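Local atomic coordinates of galactan 1,3-beta-galactosidase (Phanerochaete chrysosporium, PDB entry 7BYS), a protein that probably cleaves the beta-1,3-galactan backbone of arabinogalactans as a family 43 glycoside hydrolase and carries a carbohydrate-binding module with a bound calcium ion. Residues 346-350 and 351-355. Sequence-based numbering, arbitrary orientation.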
loop_
_atom_site.group_PDB
_atom_site.type_symbol
_atom_site.label_atom_id
_atom_site.label_comp_id
_atom_site.label_asym_id
_atom_site.label_seq_id
_atom_site.Cartn_x
_atom_site.Cartn_y
_atom_site.Cartn_z
ATOM N N VAL A 346 6.772 29.413 9.364
ATOM C CA VAL A 346 6.449 28.042 9.738
ATOM C C VAL A 346 6.928 27.840 11.173
ATOM O O VAL A 346 8.130 27.727 11.426
ATOM C CB VAL A 346 7.096 27.040 8.779
ATOM C CG1 VAL A 346 6.742 25.609 9.181
ATOM C CG2 VAL A 346 6.641 27.322 7.355
ATOM N N GLN A 347 5.982 27.803 12.110
ATOM C CA GLN A 347 6.308 27.699 13.525
ATOM C C GLN A 347 6.784 26.292 13.864
ATOM O O GLN A 347 6.272 25.300 13.335
ATOM C CB GLN A 347 5.064 28.035 14.354
ATOM C CG GLN A 347 5.256 28.039 15.873
ATOM C CD GLN A 347 5.290 26.642 16.491
ATOM O OE1 GLN A 347 4.665 25.704 15.986
ATOM N NE2 GLN A 347 6.027 26.501 17.590
ATOM N N SER A 348 7.757 26.205 14.771
ATOM C CA SER A 348 8.193 24.907 15.257
ATOM C C SER A 348 8.716 25.018 16.680
ATOM O O SER A 348 9.106 26.092 17.140
ATOM C CB SER A 348 9.273 24.296 14.362
ATOM O OG SER A 348 9.519 22.954 14.743
ATOM N N ASN A 349 8.707 23.879 17.370
ATOM C CA ASN A 349 9.422 23.692 18.623
ATOM C C ASN A 349 10.853 23.229 18.399
ATOM O O ASN A 349 11.594 23.056 19.371
ATOM C CB ASN A 349 8.692 22.669 19.508
ATOM C CG ASN A 349 8.215 21.443 18.728
ATOM O OD1 ASN A 349 8.666 21.182 17.615
ATOM N ND2 ASN A 349 7.295 20.686 19.321
ATOM N N GLY A 350 11.251 23.028 17.146
ATOM C CA GLY A 350 12.555 22.494 16.808
ATOM C C GLY A 350 12.494 21.003 16.538
ATOM O O GLY A 350 11.451 20.350 16.650
ATOM N N GLY A 351 13.647 20.464 16.168
ATOM C CA GLY A 351 13.751 19.054 15.877
ATOM C C GLY A 351 13.225 18.702 14.498
ATOM O O GLY A 351 12.986 19.554 13.640
ATOM N N SER A 352 13.035 17.404 14.299
ATOM C CA SER A 352 12.631 16.880 13.003
ATOM C C SER A 352 11.115 16.749 12.930
ATOM O O SER A 352 10.463 16.315 13.884
ATOM C CB SER A 352 13.295 15.526 12.760
ATOM O OG SER A 352 12.715 14.876 11.650
ATOM N N HIS A 353 10.556 17.135 11.787
ATOM C CA HIS A 353 9.115 17.130 11.603
ATOM C C HIS A 353 8.758 16.588 10.231
ATOM O O HIS A 353 9.370 16.959 9.228
ATOM C CB HIS A 353 8.551 18.542 11.767
ATOM C CG HIS A 353 8.630 19.038 13.175
ATOM N ND1 HIS A 353 7.559 18.994 14.039
ATOM C CD2 HIS A 353 9.667 19.549 13.880
ATOM C CE1 HIS A 353 7.928 19.474 15.216
ATOM N NE2 HIS A 353 9.203 19.814 15.145
ATOM N N TRP A 354 7.761 15.704 10.200
ATOM C CA TRP A 354 7.180 15.293 8.932
ATOM C C TRP A 354 6.341 16.424 8.365
ATOM O O TRP A 354 5.539 17.034 9.074
ATOM C CB TRP A 354 6.298 14.069 9.143
ATOM C CG TRP A 354 7.088 12.824 9.246
ATOM C CD1 TRP A 354 7.253 12.050 10.359
ATOM C CD2 TRP A 354 7.851 12.201 8.205
ATOM N NE1 TRP A 354 8.058 10.983 10.073
ATOM C CE2 TRP A 354 8.432 11.045 8.756
ATOM C CE3 TRP A 354 8.065 12.488 6.853
ATOM C CZ2 TRP A 354 9.235 10.188 8.010
ATOM C CZ3 TRP A 354 8.868 11.636 6.112
ATOM C CH2 TRP A 354 9.438 10.500 6.690
ATOM N N VAL A 355 6.520 16.694 7.076
ATOM C CA VAL A 355 5.752 17.706 6.368
ATOM C C VAL A 355 5.111 17.046 5.153
ATOM O O VAL A 355 5.801 16.415 4.347
ATOM C CB VAL A 355 6.646 18.893 5.954
ATOM C CG1 VAL A 355 5.827 19.961 5.256
ATOM C CG2 VAL A 355 7.374 19.477 7.183
#
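His353 reaches back across a corner of the beta-sandwich carbohydrate-binding module and donates NE2-H to the carbonyl O of Gly350, three residues earlier. The corner, Gly350-Gly351, carries the chain from strand 339-349 in one antiparallel sheet to strand 352-360 in the other. Both glycines have positive phi, and a side chain at Gly350 would collide with the carbonyl oxygen of Asn349.

CB of His353 points toward the incoming strand. CG lies anti to the carbonyl carbon (chi1 -69°), a setting that swings the ring across the mouth of the turn. ND1 is hydrogen-bonded to the backbone O of Tyr427, the last residue of the chain, so the ring ties the corner to the C-terminus. On the other flank, CD2 lies 3.5 Å from Ser348 OG and 3.4 Å from Gly350 O. CE1 is 3.9 Å from Ser348 OG. NE2, at the tip, makes the bond to Gly350 O at 2.8 Å, somewhat bent (N-H...O 145°); the oxygen is close to the ring plane, but the nitrogen sits above the carbonyl plane, 42° out of it. With both nitrogens facing backbone oxygens, the ring is probably doubly protonated and may carry a positive charge. With a leucine in place of His353, Gly350 O and Tyr427 O would probably both lose their donor, and the corner would be less firmly tied to the chain end.

At the end of the incoming strand, Ser348 makes an ST turn. Its hydroxyl, anti to the backbone N, accepts the N-H of Gly350 in a fairly straight bond, 3.0 Å from N to OG.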